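Exonuclease (Laribacter hongkongensis, PDB 3SYY) probably digests double-stranded DNA from the 5' end toward the 3' end as a magnesium-dependent alkaline exonuclease of the lambda-exonuclease-like PDDEXK group. Local coordinates at residues Pro92-Phe97 with Ala186-Leu191; Gln46-Thr51 with Glu196-Lys201; Glu133-Met138 with Thr168-Asp173. All blocks are in the same frame, centred on the assembly; numbering follows the deposited sequence.

Contact 1: residues Pro92-Phe97 with Ala186-Leu191; sequences PTIAGF and AFLAEL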
ATOM      1  N   PRO A  92      -9.283 -29.473  21.502  1.00 38.63           N
ATOM      2  CA  PRO A  92      -9.292 -30.858  22.042  1.00 39.84           C
ATOM      3  C   PRO A  92      -9.726 -31.959  21.023  1.00 40.05           C
ATOM      4  O   PRO A  92      -9.200 -33.063  21.095  1.00 40.81           O
ATOM      5  CB  PRO A  92     -10.251 -30.772  23.255  1.00 39.93           C
ATOM      6  CG  PRO A  92     -11.024 -29.483  23.089  1.00 39.65           C
ATOM      7  CD  PRO A  92     -10.061 -28.544  22.333  1.00 38.71           C
ATOM      8  N   THR A  93     -10.619 -31.640  20.076  1.00 40.55           N
ATOM      9  CA  THR A  93     -11.162 -32.622  19.115  1.00 41.22           C
ATOM     10  C   THR A  93     -11.105 -32.283  17.587  1.00 41.64           C
ATOM     11  O   THR A  93     -11.277 -33.173  16.717  1.00 40.97           O
ATOM     12  CB  THR A  93     -12.610 -32.954  19.471  1.00 41.64           C
ATOM     13  OG1 THR A  93     -13.410 -31.788  19.272  1.00 43.10           O
ATOM     14  CG2 THR A  93     -12.704 -33.429  20.954  1.00 40.88           C
ATOM     15  N   ILE A  94     -10.899 -31.013  17.251  1.00 39.95           N
ATOM     16  CA  ILE A  94     -10.834 -30.635  15.830  1.00 38.11           C
ATOM     17  C   ILE A  94      -9.379 -30.558  15.390  1.00 37.32           C
ATOM     18  O   ILE A  94      -8.610 -29.666  15.801  1.00 36.61           O
ATOM     19  CB  ILE A  94     -11.570 -29.323  15.538  1.00 37.82           C
ATOM     20  CG1 ILE A  94     -13.015 -29.417  16.005  1.00 37.47           C
ATOM     21  CG2 ILE A  94     -11.428 -28.963  14.010  1.00 37.30           C
ATOM     22  CD1 ILE A  94     -13.834 -28.106  15.882  1.00 33.54           C
ATOM     23  N   ALA A  95      -8.959 -31.531  14.577  1.00 36.12           N
ATOM     24  CA  ALA A  95      -7.571 -31.558  14.154  1.00 34.11           C
ATOM     25  C   ALA A  95      -7.308 -30.349  13.219  1.00 32.65           C
ATOM     26  O   ALA A  95      -8.210 -29.947  12.477  1.00 31.42           O
ATOM     27  CB  ALA A  95      -7.278 -32.878  13.408  1.00 36.08           C
ATOM     28  N   GLY A  96      -6.089 -29.804  13.296  1.00 30.99           N
ATOM     29  CA  GLY A  96      -5.613 -28.693  12.441  1.00 31.41           C
ATOM     30  C   GLY A  96      -6.147 -27.330  12.881  1.00 30.47           C
ATOM     31  O   GLY A  96      -6.329 -26.421  12.056  1.00 28.84           O
ATOM     32  N   PHE A  97      -6.411 -27.194  14.188  1.00 29.83           N
ATOM     33  CA  PHE A  97      -7.069 -25.994  14.739  1.00 30.17           C
ATOM     34  C   PHE A  97      -6.509 -25.754  16.132  1.00 30.40           C
ATOM     35  O   PHE A  97      -6.431 -26.689  16.952  1.00 29.25           O
ATOM     36  CB  PHE A  97      -8.571 -26.244  14.782  1.00 29.92           C
ATOM     37  CG  PHE A  97      -9.465 -25.078  15.253  1.00 31.99           C
ATOM     38  CD1 PHE A  97     -10.692 -25.382  15.875  1.00 29.33           C
ATOM     39  CD2 PHE A  97      -9.160 -23.726  15.031  1.00 30.31           C
ATOM     40  CE1 PHE A  97     -11.602 -24.382  16.292  1.00 28.69           C
ATOM     41  CE2 PHE A  97     -10.055 -22.706  15.435  1.00 28.96           C
ATOM     42  CZ  PHE A  97     -11.281 -23.008  16.055  1.00 31.77           C
ATOM     43  N   ALA A 186     -16.168 -27.044   8.745  1.00 31.38           N
ATOM     44  CA  ALA A 186     -16.523 -26.985   7.325  1.00 30.89           C
ATOM     45  C   ALA A 186     -15.365 -26.444   6.493  1.00 31.57           C
ATOM     46  O   ALA A 186     -15.052 -26.965   5.404  1.00 30.33           O
ATOM     47  CB  ALA A 186     -17.724 -26.134   7.137  1.00 31.61           C
ATOM     48  N   PHE A 187     -14.732 -25.378   7.002  1.00 29.25           N
ATOM     49  CA  PHE A 187     -13.570 -24.798   6.351  1.00 28.55           C
ATOM     50  C   PHE A 187     -12.404 -25.766   6.287  1.00 28.45           C
ATOM     51  O   PHE A 187     -11.727 -25.861   5.242  1.00 29.17           O
ATOM     52  CB  PHE A 187     -13.196 -23.486   7.081  1.00 27.04           C
ATOM     53  CG  PHE A 187     -11.963 -22.802   6.566  1.00 25.94           C
ATOM     54  CD1 PHE A 187     -12.087 -21.644   5.774  1.00 27.17           C
ATOM     55  CD2 PHE A 187     -10.718 -23.225   6.949  1.00 27.98           C
ATOM     56  CE1 PHE A 187     -10.988 -20.952   5.360  1.00 23.34           C
ATOM     57  CE2 PHE A 187      -9.578 -22.540   6.536  1.00 25.28           C
ATOM     58  CZ  PHE A 187      -9.745 -21.378   5.709  1.00 23.68           C
ATOM     59  N   LEU A 188     -12.151 -26.495   7.369  1.00 27.47           N
ATOM     60  CA  LEU A 188     -11.057 -27.463   7.344  1.00 28.82           C
ATOM     61  C   LEU A 188     -11.388 -28.631   6.376  1.00 28.46           C
ATOM     62  O   LEU A 188     -10.503 -29.178   5.766  1.00 27.86           O
ATOM     63  CB  LEU A 188     -10.742 -28.012   8.736  1.00 27.81           C
ATOM     64  CG  LEU A 188      -9.919 -27.003   9.573  1.00 30.12           C
ATOM     65  CD1 LEU A 188     -10.049 -27.297  11.132  1.00 28.94           C
ATOM     66  CD2 LEU A 188      -8.469 -26.993   9.115  1.00 26.33           C
ATOM     67  N   ALA A 189     -12.662 -28.959   6.241  1.00 29.57           N
ATOM     68  CA  ALA A 189     -13.056 -30.068   5.334  1.00 30.63           C
ATOM     69  C   ALA A 189     -12.731 -29.679   3.887  1.00 30.83           C
ATOM     70  O   ALA A 189     -12.162 -30.498   3.145  1.00 30.60           O
ATOM     71  CB  ALA A 189     -14.561 -30.389   5.509  1.00 31.27           C
ATOM     72  N   GLU A 190     -13.036 -28.431   3.521  1.00 30.51           N
ATOM     73  CA  GLU A 190     -12.790 -27.895   2.186  1.00 30.22           C
ATOM     74  C   GLU A 190     -11.334 -27.770   1.897  1.00 30.07           C
ATOM     75  O   GLU A 190     -10.888 -28.150   0.802  1.00 29.13           O
ATOM     76  CB  GLU A 190     -13.451 -26.545   1.950  1.00 30.95           C
ATOM     77  CG  GLU A 190     -14.962 -26.579   1.995  1.00 33.73           C
ATOM     78  CD  GLU A 190     -15.526 -25.156   2.140  1.00 38.79           C
ATOM     79  OE1 GLU A 190     -16.528 -24.975   2.859  1.00 42.62           O
ATOM     80  OE2 GLU A 190     -14.937 -24.222   1.569  1.00 37.10           O
ATOM     81  N   LEU A 191     -10.588 -27.262   2.877  1.00 29.64           N
ATOM     82  CA  LEU A 191      -9.125 -27.212   2.812  1.00 30.07           C
ATOM     83  C   LEU A 191      -8.470 -28.578   2.551  1.00 30.39           C
ATOM     84  O   LEU A 191      -7.632 -28.728   1.637  1.00 31.59           O
ATOM     85  CB  LEU A 191      -8.575 -26.550   4.094  1.00 28.62           C
ATOM     86  CG  LEU A 191      -7.101 -26.597   4.413  1.00 33.16           C
ATOM     87  CD1 LEU A 191      -6.376 -25.885   3.318  1.00 33.96           C
ATOM     88  CD2 LEU A 191      -6.871 -25.792   5.728  1.00 33.04           C
TER

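Contact 2: residues Gln46-Thr51 with Glu196-Lys201; sequences QRLTGT and EYLKRK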
ATOM      1  N   GLN A  46       0.590 -23.356   2.558  1.00 29.31           N
ATOM      2  CA  GLN A  46       1.420 -23.802   3.673  1.00 28.59           C
ATOM      3  C   GLN A  46       1.515 -25.335   3.738  1.00 28.50           C
ATOM      4  O   GLN A  46       2.575 -25.866   3.907  1.00 28.92           O
ATOM      5  CB  GLN A  46       0.860 -23.277   5.017  1.00 28.47           C
ATOM      6  CG  GLN A  46       1.117 -21.772   5.204  1.00 31.01           C
ATOM      7  CD  GLN A  46       0.588 -21.211   6.546  1.00 33.04           C
ATOM      8  OE1 GLN A  46       0.279 -21.949   7.467  1.00 33.15           O
ATOM      9  NE2 GLN A  46       0.431 -19.904   6.604  1.00 36.17           N
ATOM     10  N   ARG A  47       0.391 -26.010   3.604  1.00 28.89           N
ATOM     11  CA  ARG A  47       0.365 -27.473   3.704  1.00 30.64           C
ATOM     12  C   ARG A  47       1.112 -28.113   2.531  1.00 31.01           C
ATOM     13  O   ARG A  47       1.868 -29.045   2.728  1.00 31.96           O
ATOM     14  CB  ARG A  47      -1.058 -27.974   3.797  1.00 29.95           C
ATOM     15  CG  ARG A  47      -1.634 -27.704   5.182  1.00 30.84           C
ATOM     16  CD  ARG A  47      -3.004 -28.346   5.308  1.00 33.88           C
ATOM     17  NE  ARG A  47      -3.681 -27.987   6.561  1.00 29.56           N
ATOM     18  CZ  ARG A  47      -4.559 -28.765   7.186  1.00 34.66           C
ATOM     19  NH1 ARG A  47      -4.889 -29.967   6.686  1.00 31.28           N
ATOM     20  NH2 ARG A  47      -5.147 -28.324   8.296  1.00 31.50           N
ATOM     21  N   LEU A  48       0.935 -27.578   1.333  1.00 31.12           N
ATOM     22  CA  LEU A  48       1.604 -28.125   0.136  1.00 31.31           C
ATOM     23  C   LEU A  48       3.084 -27.859   0.090  1.00 32.24           C
ATOM     24  O   LEU A  48       3.874 -28.782  -0.231  1.00 32.45           O
ATOM     25  CB  LEU A  48       0.940 -27.573  -1.140  1.00 30.63           C
ATOM     26  CG  LEU A  48      -0.405 -28.195  -1.467  1.00 30.15           C
ATOM     27  CD1 LEU A  48      -1.057 -27.418  -2.652  1.00 30.94           C
ATOM     28  CD2 LEU A  48      -0.247 -29.752  -1.771  1.00 30.95           C
ATOM     29  N   THR A  49       3.489 -26.623   0.424  1.00 32.66           N
ATOM     30  CA  THR A  49       4.908 -26.241   0.346  1.00 33.50           C
ATOM     31  C   THR A  49       5.704 -26.541   1.616  1.00 35.33           C
ATOM     32  O   THR A  49       6.963 -26.617   1.596  1.00 33.44           O
ATOM     33  CB  THR A  49       5.076 -24.729   0.094  1.00 34.33           C
ATOM     34  OG1 THR A  49       4.560 -24.001   1.233  1.00 33.50           O
ATOM     35  CG2 THR A  49       4.345 -24.322  -1.155  1.00 33.06           C
ATOM     36  N   GLY A  50       4.992 -26.723   2.726  1.00 36.63           N
ATOM     37  CA  GLY A  50       5.679 -26.947   3.986  1.00 40.53           C
ATOM     38  C   GLY A  50       6.340 -25.715   4.588  1.00 42.17           C
ATOM     39  O   GLY A  50       7.084 -25.846   5.534  1.00 43.25           O
ATOM     40  N   THR A  51       6.084 -24.532   4.046  1.00 44.34           N
ATOM     41  CA  THR A  51       6.571 -23.267   4.631  1.00 47.83           C
ATOM     42  C   THR A  51       5.504 -22.179   4.521  1.00 48.92           C
ATOM     43  O   THR A  51       4.579 -22.279   3.708  1.00 47.42           O
ATOM     44  CB  THR A  51       7.833 -22.700   3.953  1.00 48.36           C
ATOM     45  OG1 THR A  51       7.649 -22.660   2.524  1.00 52.45           O
ATOM     46  CG2 THR A  51       9.097 -23.497   4.327  1.00 49.56           C
ATOM     47  N   GLU A 196      -6.269 -32.742  -1.233  1.00 33.12           N
ATOM     48  CA  GLU A 196      -6.414 -34.111  -1.772  1.00 35.76           C
ATOM     49  C   GLU A 196      -6.660 -34.085  -3.273  1.00 34.21           C
ATOM     50  O   GLU A 196      -6.025 -34.822  -4.015  1.00 35.19           O
ATOM     51  CB  GLU A 196      -7.604 -34.763  -1.104  1.00 36.05           C
ATOM     52  CG  GLU A 196      -7.908 -36.107  -1.653  1.00 42.66           C
ATOM     53  CD  GLU A 196      -7.342 -37.135  -0.752  1.00 51.92           C
ATOM     54  OE1 GLU A 196      -6.087 -37.120  -0.585  1.00 50.42           O
ATOM     55  OE2 GLU A 196      -8.159 -37.912  -0.186  1.00 56.62           O
ATOM     56  N   TYR A 197      -7.585 -33.217  -3.691  1.00 34.34           N
ATOM     57  CA  TYR A 197      -7.929 -33.013  -5.083  1.00 34.05           C
ATOM     58  C   TYR A 197      -6.781 -32.589  -5.948  1.00 34.13           C
ATOM     59  O   TYR A 197      -6.552 -33.193  -7.024  1.00 33.99           O
ATOM     60  CB  TYR A 197      -9.043 -32.009  -5.164  1.00 33.93           C
ATOM     61  CG  TYR A 197      -9.869 -31.955  -6.413  1.00 33.67           C
ATOM     62  CD1 TYR A 197     -10.652 -33.068  -6.835  1.00 32.75           C
ATOM     63  CD2 TYR A 197      -9.970 -30.761  -7.134  1.00 31.57           C
ATOM     64  CE1 TYR A 197     -11.481 -32.964  -7.943  1.00 31.03           C
ATOM     65  CE2 TYR A 197     -10.757 -30.667  -8.274  1.00 32.01           C
ATOM     66  CZ  TYR A 197     -11.512 -31.775  -8.669  1.00 31.20           C
ATOM     67  OH  TYR A 197     -12.351 -31.635  -9.732  1.00 30.50           O
ATOM     68  N   LEU A 198      -6.050 -31.555  -5.516  1.00 32.09           N
ATOM     69  CA  LEU A 198      -4.871 -31.112  -6.250  1.00 32.56           C
ATOM     70  C   LEU A 198      -3.840 -32.229  -6.377  1.00 32.23           C
ATOM     71  O   LEU A 198      -3.223 -32.433  -7.455  1.00 32.62           O
ATOM     72  CB  LEU A 198      -4.199 -29.942  -5.547  1.00 32.03           C
ATOM     73  CG  LEU A 198      -4.649 -28.500  -5.810  1.00 37.55           C
ATOM     74  CD1 LEU A 198      -5.705 -28.263  -6.896  1.00 37.75           C
ATOM     75  CD2 LEU A 198      -4.916 -27.697  -4.481  1.00 36.18           C
ATOM     76  N   LYS A 199      -3.622 -32.922  -5.276  1.00 31.53           N
ATOM     77  CA  LYS A 199      -2.611 -33.980  -5.247  1.00 32.51           C
ATOM     78  C   LYS A 199      -2.956 -35.167  -6.201  1.00 32.88           C
ATOM     79  O   LYS A 199      -2.061 -35.680  -6.916  1.00 33.65           O
ATOM     80  CB  LYS A 199      -2.377 -34.467  -3.804  1.00 32.41           C
ATOM     81  CG  LYS A 199      -1.345 -33.633  -3.000  1.00 32.28           C
ATOM     82  CD  LYS A 199      -1.230 -34.226  -1.605  1.00 37.83           C
ATOM     83  CE  LYS A 199      -0.275 -33.451  -0.772  1.00 43.96           C
ATOM     84  NZ  LYS A 199      -0.529 -33.799   0.676  1.00 46.33           N
ATOM     85  N   ARG A 200      -4.217 -35.597  -6.161  1.00 33.87           N
ATOM     86  CA  ARG A 200      -4.719 -36.703  -7.010  1.00 34.31           C
ATOM     87  C   ARG A 200      -4.594 -36.349  -8.481  1.00 35.05           C
ATOM     88  O   ARG A 200      -4.071 -37.148  -9.275  1.00 33.71           O
ATOM     89  CB  ARG A 200      -6.153 -37.038  -6.638  1.00 35.03           C
ATOM     90  CG  ARG A 200      -6.221 -37.899  -5.376  1.00 35.02           C
ATOM     91  CD  ARG A 200      -7.613 -38.336  -5.099  1.00 40.14           C
ATOM     92  NE  ARG A 200      -7.698 -39.205  -3.926  1.00 40.74           N
ATOM     93  CZ  ARG A 200      -7.486 -40.522  -3.932  1.00 41.24           C
ATOM     94  NH1 ARG A 200      -7.139 -41.168  -5.044  1.00 38.96           N
ATOM     95  NH2 ARG A 200      -7.622 -41.199  -2.806  1.00 42.29           N
ATOM     96  N   LYS A 201      -4.968 -35.111  -8.825  1.00 35.01           N
ATOM     97  CA  LYS A 201      -4.783 -34.612 -10.189  1.00 36.22           C
ATOM     98  C   LYS A 201      -3.362 -34.594 -10.628  1.00 37.27           C
ATOM     99  O   LYS A 201      -3.090 -35.064 -11.733  1.00 38.12           O
ATOM    100  CB  LYS A 201      -5.363 -33.212 -10.374  1.00 37.04           C
ATOM    101  CG  LYS A 201      -6.832 -33.223 -10.495  1.00 37.60           C
ATOM    102  CD  LYS A 201      -7.360 -31.797 -10.630  1.00 43.74           C
ATOM    103  CE  LYS A 201      -8.729 -31.848 -11.271  1.00 47.32           C
ATOM    104  NZ  LYS A 201      -9.384 -30.494 -11.347  1.00 53.19           N
TER
HETATM  105  O   HOH W   1       0.449 -31.795   1.731  1.00 53.13           O

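Contact 3: residues Glu133-Met138 with Thr168-Asp173; sequences EYIKQM and TRIERD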
ATOM      1  N   GLU A 133     -14.067  -9.287  15.708  1.00 33.23           N
ATOM      2  CA  GLU A 133     -13.048 -10.277  15.327  1.00 33.16           C
ATOM      3  C   GLU A 133     -12.277 -10.782  16.550  1.00 31.97           C
ATOM      4  O   GLU A 133     -11.819 -11.956  16.568  1.00 30.66           O
ATOM      5  CB  GLU A 133     -12.049  -9.695  14.327  1.00 34.24           C
ATOM      6  CG  GLU A 133     -11.339  -8.461  14.876  1.00 38.82           C
ATOM      7  CD  GLU A 133     -11.219  -7.348  13.860  1.00 48.49           C
ATOM      8  OE1 GLU A 133     -12.263  -6.692  13.603  1.00 50.79           O
ATOM      9  OE2 GLU A 133     -10.086  -7.145  13.340  1.00 51.93           O
ATOM     10  N   TYR A 134     -12.124  -9.913  17.571  1.00 28.61           N
ATOM     11  CA  TYR A 134     -11.395 -10.329  18.759  1.00 27.12           C
ATOM     12  C   TYR A 134     -12.275 -11.110  19.712  1.00 26.52           C
ATOM     13  O   TYR A 134     -11.757 -11.954  20.440  1.00 26.06           O
ATOM     14  CB  TYR A 134     -10.723  -9.143  19.502  1.00 26.53           C
ATOM     15  CG  TYR A 134      -9.707  -8.403  18.682  1.00 26.68           C
ATOM     16  CD1 TYR A 134      -8.919  -9.057  17.734  1.00 26.89           C
ATOM     17  CD2 TYR A 134      -9.559  -7.038  18.835  1.00 28.49           C
ATOM     18  CE1 TYR A 134      -7.970  -8.351  16.967  1.00 30.21           C
ATOM     19  CE2 TYR A 134      -8.640  -6.314  18.103  1.00 29.96           C
ATOM     20  CZ  TYR A 134      -7.847  -6.987  17.155  1.00 30.90           C
ATOM     21  OH  TYR A 134      -6.945  -6.246  16.464  1.00 28.61           O
ATOM     22  N   ILE A 135     -13.585 -10.832  19.714  1.00 27.48           N
ATOM     23  CA  ILE A 135     -14.534 -11.723  20.415  1.00 29.01           C
ATOM     24  C   ILE A 135     -14.395 -13.173  19.826  1.00 29.01           C
ATOM     25  O   ILE A 135     -14.312 -14.162  20.555  1.00 29.33           O
ATOM     26  CB  ILE A 135     -16.003 -11.178  20.324  1.00 29.38           C
ATOM     27  CG1 ILE A 135     -16.150  -9.778  20.988  1.00 30.76           C
ATOM     28  CG2 ILE A 135     -17.058 -12.164  20.903  1.00 29.82           C
ATOM     29  CD1 ILE A 135     -15.786  -9.751  22.490  1.00 32.61           C
ATOM     30  N   LYS A 136     -14.347 -13.284  18.500  1.00 28.91           N
ATOM     31  CA  LYS A 136     -14.181 -14.604  17.883  1.00 29.09           C
ATOM     32  C   LYS A 136     -12.865 -15.247  18.268  1.00 27.60           C
ATOM     33  O   LYS A 136     -12.839 -16.412  18.603  1.00 27.98           O
ATOM     34  CB  LYS A 136     -14.328 -14.538  16.369  1.00 29.70           C
ATOM     35  CG  LYS A 136     -15.798 -14.201  15.968  1.00 33.43           C
ATOM     36  CD  LYS A 136     -15.959 -14.063  14.491  1.00 38.39           C
ATOM     37  CE  LYS A 136     -17.453 -13.915  14.163  1.00 39.38           C
ATOM     38  NZ  LYS A 136     -17.850 -12.480  14.429  1.00 45.72           N
ATOM     39  N   GLN A 137     -11.799 -14.467  18.289  1.00 25.68           N
ATOM     40  CA  GLN A 137     -10.491 -14.958  18.689  1.00 26.19           C
ATOM     41  C   GLN A 137     -10.539 -15.515  20.127  1.00 26.79           C
ATOM     42  O   GLN A 137     -10.064 -16.601  20.419  1.00 25.29           O
ATOM     43  CB  GLN A 137      -9.492 -13.812  18.624  1.00 25.41           C
ATOM     44  CG  GLN A 137      -8.122 -14.234  19.088  1.00 25.30           C
ATOM     45  CD  GLN A 137      -7.140 -13.084  19.109  1.00 27.41           C
ATOM     46  OE1 GLN A 137      -7.521 -11.910  19.056  1.00 29.30           O
ATOM     47  NE2 GLN A 137      -5.865 -13.417  19.134  1.00 26.46           N
ATOM     48  N   MET A 138     -11.125 -14.731  21.030  1.00 28.58           N
ATOM     49  CA  MET A 138     -11.133 -15.124  22.426  1.00 28.43           C
ATOM     50  C   MET A 138     -12.085 -16.287  22.704  1.00 27.61           C
ATOM     51  O   MET A 138     -11.773 -17.127  23.533  1.00 29.58           O
ATOM     52  CB  MET A 138     -11.481 -13.919  23.290  1.00 26.76           C
ATOM     53  CG  MET A 138     -10.243 -12.941  23.421  1.00 28.19           C
ATOM     54  SD  MET A 138     -10.682 -11.487  24.411  1.00 30.60           S
ATOM     55  CE  MET A 138     -11.902 -10.641  23.504  1.00 25.62           C
ATOM     56  N   THR A 168     -11.276  -5.639  29.990  1.00 30.79           N
ATOM     57  CA  THR A 168     -12.707  -6.036  30.160  1.00 31.70           C
ATOM     58  C   THR A 168     -12.797  -7.564  30.018  1.00 32.44           C
ATOM     59  O   THR A 168     -12.008  -8.165  29.260  1.00 32.38           O
ATOM     60  CB  THR A 168     -13.639  -5.310  29.185  1.00 31.16           C
ATOM     61  OG1 THR A 168     -15.010  -5.471  29.577  1.00 33.88           O
ATOM     62  CG2 THR A 168     -13.470  -5.818  27.695  1.00 30.92           C
ATOM     63  N   ARG A 169     -13.724  -8.189  30.754  1.00 31.80           N
ATOM     64  CA  ARG A 169     -13.789  -9.647  30.798  1.00 33.31           C
ATOM     65  C   ARG A 169     -14.796 -10.172  29.829  1.00 33.63           C
ATOM     66  O   ARG A 169     -15.935  -9.688  29.787  1.00 33.82           O
ATOM     67  CB  ARG A 169     -14.194 -10.169  32.176  1.00 34.30           C
ATOM     68  CG  ARG A 169     -13.885 -11.697  32.310  1.00 34.45           C
ATOM     69  CD  ARG A 169     -13.739 -12.087  33.755  1.00 33.13           C
ATOM     70  NE  ARG A 169     -12.415 -11.741  34.280  1.00 35.44           N
ATOM     71  CZ  ARG A 169     -11.988 -12.135  35.471  1.00 35.36           C
ATOM     72  NH1 ARG A 169     -12.783 -12.885  36.222  1.00 37.66           N
ATOM     73  NH2 ARG A 169     -10.796 -11.807  35.908  1.00 38.37           N
ATOM     74  N   ILE A 170     -14.379 -11.170  29.052  1.00 33.42           N
ATOM     75  CA  ILE A 170     -15.295 -11.778  28.083  1.00 33.86           C
ATOM     76  C   ILE A 170     -15.543 -13.200  28.564  1.00 33.93           C
ATOM     77  O   ILE A 170     -14.606 -14.016  28.637  1.00 33.19           O
ATOM     78  CB  ILE A 170     -14.685 -11.787  26.638  1.00 33.10           C
ATOM     79  CG1 ILE A 170     -14.308 -10.346  26.206  1.00 30.95           C
ATOM     80  CG2 ILE A 170     -15.672 -12.481  25.653  1.00 33.41           C
ATOM     81  CD1 ILE A 170     -15.538  -9.327  26.036  1.00 34.06           C
ATOM     82  N   GLU A 171     -16.789 -13.479  28.936  1.00 34.62           N
ATOM     83  CA  GLU A 171     -17.165 -14.795  29.466  1.00 35.85           C
ATOM     84  C   GLU A 171     -17.334 -15.787  28.313  1.00 36.25           C
ATOM     85  O   GLU A 171     -17.876 -15.420  27.273  1.00 36.02           O
ATOM     86  CB  GLU A 171     -18.518 -14.690  30.220  1.00 36.44           C
ATOM     87  CG  GLU A 171     -18.499 -13.803  31.504  1.00 39.60           C
ATOM     88  CD  GLU A 171     -17.626 -14.377  32.620  1.00 43.96           C
ATOM     89  OE1 GLU A 171     -16.944 -13.585  33.285  1.00 47.16           O
ATOM     90  OE2 GLU A 171     -17.572 -15.618  32.828  1.00 48.57           O
ATOM     91  N   ARG A 172     -16.915 -17.033  28.514  1.00 37.39           N
ATOM     92  CA  ARG A 172     -17.225 -18.157  27.576  1.00 38.55           C
ATOM     93  C   ARG A 172     -18.662 -18.139  27.041  1.00 39.45           C
ATOM     94  O   ARG A 172     -19.609 -18.083  27.829  1.00 39.33           O
ATOM     95  CB  ARG A 172     -16.959 -19.493  28.270  1.00 38.72           C
ATOM     96  CG  ARG A 172     -17.198 -20.715  27.388  1.00 39.74           C
ATOM     97  CD  ARG A 172     -16.767 -21.991  28.080  1.00 42.46           C
ATOM     98  NE  ARG A 172     -16.746 -23.091  27.124  1.00 42.51           N
ATOM     99  CZ  ARG A 172     -15.649 -23.700  26.698  1.00 42.47           C
ATOM    100  NH1 ARG A 172     -14.473 -23.367  27.178  1.00 41.16           N
ATOM    101  NH2 ARG A 172     -15.741 -24.682  25.800  1.00 41.83           N
ATOM    102  N   ASP A 173     -18.833 -18.162  25.712  1.00 38.92           N
ATOM    103  CA  ASP A 173     -20.164 -18.234  25.094  1.00 39.59           C
ATOM    104  C   ASP A 173     -20.248 -19.581  24.330  1.00 40.49           C
ATOM    105  O   ASP A 173     -19.700 -19.722  23.216  1.00 39.20           O
ATOM    106  CB  ASP A 173     -20.383 -17.062  24.148  1.00 39.44           C
ATOM    107  CG  ASP A 173     -21.770 -17.043  23.529  1.00 41.19           C
ATOM    108  OD1 ASP A 173     -22.487 -18.061  23.565  1.00 42.95           O
ATOM    109  OD2 ASP A 173     -22.178 -15.988  23.008  1.00 42.20           O
TER

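Contact 1: residues Pro92-Phe97 with Ala186-Leu191
The turn at G96 passes L188 of the helical segment A186-L191 with its CA 7.6 Å from that of L188, the closest pair of CA atoms across the two segments, one a loop and the other a regular helix. No hydrogen bond crosses, so the contact rests on one leucine set against the loop. L188 carries its CG opposite the carbonyl carbon and beside the backbone N (chi1 -78°), and the fork at the end divides the work between its two methyls. CD1 takes the larger share: it lies 3.6 Å from CG2 of I94, 3.5 Å from the carbonyl O of A95 and 4.1 Å from CB of F97. CD2 turns to the other part of the bend and stands 3.7 Å from the carbonyl O of G96. The leucine is thus received partly by aliphatic carbon and partly by the peptide backbone. I94 offers its methyl branch, CG2, and the two side chains run at a slant to each other. At G96, which has no side chain, phi is positive (78°) and the bare backbone faces L188. F97 contributes its CB alone, for its ring leads away from the helical segment and meets the ring of H91, while the side chain also touches V184. The loop joins strands 89-90 and 97-99 of the small three-stranded sheet. L188 also touches V16 of the partner strand 16-17 and R47 of helix 34-49, while I94 reaches back along helix 174-205 to E181 and S185.

Contact 2: residues Gln46-Thr51 with Glu196-Lys201
Two helices meet here near a subunit boundary: the C-terminal end of helix 34-49 packs against the far part of the long helix 174-205, with L48 facing L198 and K199. L48 is the shared element. Its CD2 lies 3.8 Å from CE of K199, and its CD1 is 4.3 Å from CD2 of L198, a looser approach. K199 starts out to one side, but its extended chain brings the end nearer, running past L48 in the opposite direction. The last methylene of the lysine lies against the leucine, while the ammonium beyond it binds a water: water 1 lies 2.5 Å from NZ of K199, accepting a hydrogen bond from it, and donates over 3.3 Å to the carbonyl O of R47. This water gives an indirect polar link between the two segments, the direct contacts being apolar. Beyond L48 the helix stops at G50, where phi turns positive, and the N of T51 donates to OG1 of T49 (3.2 Å, 168° at the hydrogen), forming an ST turn. L159 and M163 of the second subunit pack on L48 and on L198 and K199, respectively. A helix pair completed by a neighbouring chain of this three-chain assembly is consistent with the ring-shaped trimer known for lambda exonuclease.

Contact 3: residues Glu133-Met138 with Thr168-Asp173
I170 has by far the largest buried surface in this contact, and its side chain points from strand 165-171 toward helix 132-145, where I135 and M138, one helical turn apart, receive it. The nearest CA atoms are those of I135 and I170, with 7.7 Å between them. I135 reaches with the end of its longer branch: its CD1 comes to 3.6 Å from CD1 of I170 and also lies 4.0 Å from CG1 of the same residue. M138 approaches from the next turn, and its terminal CE sits 3.6 Å from CG1 of I170. The bend about chi3 (-65°) is what brings that methyl round to the isoleucine. Both helical side chains cross I170 at about a right angle and touch it with their terminal methyls, which meet its CD1 and its CG1 methylene. This is the layer between helix and sheet of the PDDEXK nuclease core, in which strand 165-171 is an outermost strand of the sheet within this chain and pairs antiparallel with 149-155. M138 also touches C150 and F152 on that neighbouring strand, and its side chain comes about 4 Å from that of E112, a magnesium ligand. P130 packs on both I135 and I170, and Q139, next along the helix, hydrogen-bonds to the backbone O of E171 and N of D173.

Contacts 1 and 2 share helix 174-205 and meet directly through R47; contact 3 touches neither, although its strand 165-171 leads straight into that helix. All three are essentially apolar and have no direct hydrogen bond between segments, but their settings differ. Contact 3, nearest the chain's centre, is partly buried and belongs to the layer beside the metal site. Contact 2 lies on the opposite side of that centre, about 33 Å from contact 3 between centres, and is the farthest out, yet its leucines are buried, with a second subunit and a bridging water taking part. Contact 1, partly buried, lies between these extremes. Along the chain, contact 3 is nested within contact 1, itself nested within contact 2.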